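Local structure of cellulosomal scaffoldin adaptor protein B (Acetivibrio cellulolyticus, 4UYP) at residues Arg22-Leu26 and Gly27-Glu31. The protein carries a C-terminal type I dockerin, the calcium-binding module described here, which docks onto a cohesin of the anchoring scaffoldin ScaC. The protein carries 2 engineered substitutions. Residues are numbered along the deposited sequence; the frame is centred on the assembly and turned at random.
Sequences RDYVL and GKINE
Y24 reaches from the last turn of helix 15-26 along the chain that follows it. Its CB packs on CG1 of I29 at 4.0 Å. CG is anti to the backbone N (chi1 -170°), which carries the ring out beside I29 and N30. CD2 passes the carbonyl O of I29. CE2 comes within 3.5 Å of N30 O, which lies oblique to the ring, while E31 N sits at the ring edge. At the tip, OH shares a water with N30 O. A second water lies over one ring face and donates to both Y24 O and I29 O. The ring also meets that of F32, their planes about 15° apart.

The backbone here turns in a Schellman motif, closing the first long helix of the dockerin. G27 takes a positive phi of 91°, and its N bonds to Y24 O. K28 N bonds to D23 O at 3.0 Å. I29 N adds a weak bond to the same oxygen.

The K28 chain runs alongside the D23 side chain, both leaving the turn in one direction. In the conformer given here, one of two modelled, CD of the extended lysine chain runs 3.8 Å from D23 OD1, and a water links K28 NZ to that oxygen. I29 CD1 packs on D23 CB.

This helix end faces the cohesin. V25 O and L26 O accept hydrogen bonds from R37 and S74 of the ScaC chain, and R22 forms a salt bridge with E78 of that chain.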
ATOM      1  N   ARG B  22      -2.517   7.542  16.358  1.00 10.20           N
ATOM      2  CA  ARG B  22      -1.217   7.313  15.692  1.00  9.69           C
ATOM      3  C   ARG B  22      -0.968   5.772  15.420  1.00  9.61           C
ATOM      4  O   ARG B  22      -0.477   5.421  14.308  1.00 10.41           O
ATOM      5  CB  ARG B  22      -0.133   7.966  16.539  1.00  9.88           C
ATOM      6  CG  ARG B  22       1.266   7.807  15.883  1.00 10.15           C
ATOM      7  CD  ARG B  22       2.280   8.543  16.747  1.00 10.68           C
ATOM      8  NE  ARG B  22       2.484   7.834  18.019  1.00 11.19           N
ATOM      9  CZ  ARG B  22       3.015   8.410  19.089  1.00 13.18           C
ATOM     10  NH1 ARG B  22       3.289   9.702  19.162  1.00 14.00           N
ATOM     11  NH2 ARG B  22       3.273   7.615  20.117  1.00 15.05           N
ATOM     12  N   ASP B  23      -1.366   4.921  16.346  1.00  9.80           N
ATOM     13  CA  ASP B  23      -1.183   3.441  16.129  1.00 10.88           C
ATOM     14  C   ASP B  23      -1.978   3.073  14.928  1.00 12.12           C
ATOM     15  O   ASP B  23      -1.531   2.181  14.138  1.00 11.35           O
ATOM     16  CB  ASP B  23      -1.691   2.654  17.340  1.00 12.67           C
ATOM     17  CG  ASP B  23      -0.770   2.662  18.492  1.00 17.27           C
ATOM     18  OD1 ASP B  23       0.378   3.098  18.400  1.00 18.42           O
ATOM     19  OD2 ASP B  23      -1.369   2.196  19.566  1.00 22.78           O
ATOM     20  N   TYR B  24      -3.213   3.598  14.715  1.00 10.42           N
ATOM     21  CA  TYR B  24      -3.962   3.259  13.523  1.00 11.07           C
ATOM     22  C   TYR B  24      -3.315   3.722  12.215  1.00 10.02           C
ATOM     23  O   TYR B  24      -3.224   2.983  11.205  1.00 13.00           O
ATOM     24  CB  TYR B  24      -5.393   3.905  13.641  1.00 12.92           C
ATOM     25  CG  TYR B  24      -6.368   3.473  12.615  1.00 12.29           C
ATOM     26  CD1 TYR B  24      -6.460   4.114  11.369  1.00 13.85           C
ATOM     27  CD2 TYR B  24      -7.207   2.346  12.880  1.00 15.47           C
ATOM     28  CE1 TYR B  24      -7.342   3.675  10.382  1.00 15.15           C
ATOM     29  CE2 TYR B  24      -8.134   2.009  11.907  1.00 15.08           C
ATOM     30  CZ  TYR B  24      -8.159   2.618  10.665  1.00 15.84           C
ATOM     31  OH  TYR B  24      -9.087   2.144   9.725  1.00 17.98           O
ATOM     32  N   VAL B  25      -2.828   4.990  12.218  1.00 10.03           N
ATOM     33  CA  VAL B  25      -2.137   5.498  11.067  1.00 10.03           C
ATOM     34  C   VAL B  25      -0.876   4.676  10.719  1.00  9.94           C
ATOM     35  O   VAL B  25      -0.590   4.434   9.518  1.00 11.27           O
ATOM     36  CB  VAL B  25      -1.842   6.998  11.313  1.00 10.31           C
ATOM     37  CG1 VAL B  25      -1.032   7.507  10.119  1.00 11.98           C
ATOM     38  CG2 VAL B  25      -3.134   7.799  11.431  1.00 11.05           C
ATOM     39  N   LEU B  26      -0.154   4.284  11.755  1.00  9.53           N
ATOM     40  CA  LEU B  26       1.069   3.445  11.603  1.00  9.32           C
ATOM     41  C   LEU B  26       0.752   2.052  11.101  1.00 11.36           C
ATOM     42  O   LEU B  26       1.659   1.346  10.606  1.00 10.62           O
ATOM     43  CB  LEU B  26       1.811   3.377  12.911  1.00  9.61           C
ATOM     44  CG  LEU B  26       2.611   4.635  13.388  1.00  9.89           C
ATOM     45  CD1 LEU B  26       2.985   4.515  14.851  1.00 10.58           C
ATOM     46  CD2 LEU B  26       3.810   4.879  12.492  1.00  9.93           C
ATOM     47  N   GLY B  27      -0.483   1.610  11.286  1.00 11.53           N
ATOM     48  CA  GLY B  27      -0.823   0.224  10.899  1.00 11.20           C
ATOM     49  C   GLY B  27      -0.621  -0.756  12.016  1.00 11.97           C
ATOM     50  O   GLY B  27      -0.756  -1.974  11.749  1.00 13.55           O
ATOM     51  N   LYS B  28      -0.312  -0.357  13.245  1.00 12.13           N
ATOM     52  CA  LYS B  28      -0.185  -1.276  14.364  0.50 13.12           C
ATOM     53  C   LYS B  28      -1.550  -1.861  14.751  1.00 14.39           C
ATOM     54  O   LYS B  28      -1.617  -3.015  15.232  1.00 17.32           O
ATOM     55  CB  LYS B  28       0.379  -0.452  15.467  0.50 15.19           C
ATOM     56  CG  LYS B  28       0.708  -1.253  16.668  0.50 16.35           C
ATOM     57  CD  LYS B  28       1.485  -0.463  17.673  0.50 19.21           C
ATOM     58  CE  LYS B  28       1.652  -1.265  18.944  0.50 21.58           C
ATOM     59  NZ  LYS B  28       2.901  -0.726  19.535  0.50 21.22           N
ATOM     60  N   ILE B  29      -2.622  -1.121  14.472  1.00 14.55           N
ATOM     61  CA  ILE B  29      -3.975  -1.590  14.666  1.00 15.91           C
ATOM     62  C   ILE B  29      -4.741  -1.353  13.445  1.00 18.80           C
ATOM     63  O   ILE B  29      -4.481  -0.388  12.729  1.00 18.26           O
ATOM     64  CB  ILE B  29      -4.643  -0.951  15.941  1.00 14.84           C
ATOM     65  CG1 ILE B  29      -4.804   0.602  15.856  1.00 16.98           C
ATOM     66  CG2 ILE B  29      -3.884  -1.287  17.200  1.00 17.33           C
ATOM     67  CD1 ILE B  29      -5.297   1.270  17.179  1.00 19.17           C
ATOM     68  N   ASN B  30      -5.837  -2.125  13.241  1.00 19.84           N
ATOM     69  CA  ASN B  30      -6.698  -2.002  12.087  1.00 21.89           C
ATOM     70  C   ASN B  30      -8.141  -1.575  12.463  1.00 21.68           C
ATOM     71  O   ASN B  30      -8.971  -1.330  11.596  1.00 23.79           O
ATOM     72  CB  ASN B  30      -6.803  -3.424  11.439  1.00 23.14           C
ATOM     73  CG  ASN B  30      -5.516  -3.808  10.758  1.00 25.80           C
ATOM     74  OD1 ASN B  30      -4.938  -2.926  10.145  1.00 25.60           O
ATOM     75  ND2 ASN B  30      -5.012  -4.993  10.977  1.00 32.21           N
ATOM     76  N   GLU B  31      -8.337  -1.455  13.736  1.00 21.67           N
ATOM     77  CA  GLU B  31      -9.625  -1.022  14.251  1.00 24.16           C
ATOM     78  C   GLU B  31      -9.430  -0.560  15.621  1.00 22.90           C
ATOM     79  O   GLU B  31      -8.399  -0.793  16.270  1.00 26.13           O
ATOM     80  CB  GLU B  31     -10.662  -2.178  14.127  1.00 28.49           C
ATOM     81  CG  GLU B  31     -10.440  -3.178  15.237  1.00 40.14           C
ATOM     82  CD  GLU B  31     -11.360  -4.394  15.155  1.00 52.14           C
ATOM     83  OE1 GLU B  31     -11.698  -4.810  14.025  1.00 52.33           O
ATOM     84  OE2 GLU B  31     -11.716  -4.921  16.231  1.00 58.12           O
TER
HETATM   85  O   HOH W   1       2.076   2.125  20.043  1.00 23.26           O
HETATM   86  O   HOH W   2      -4.446   0.754  10.007  1.00 17.43           O
HETATM   87  O   HOH W   3     -11.009  -0.060   9.677  1.00 43.90           O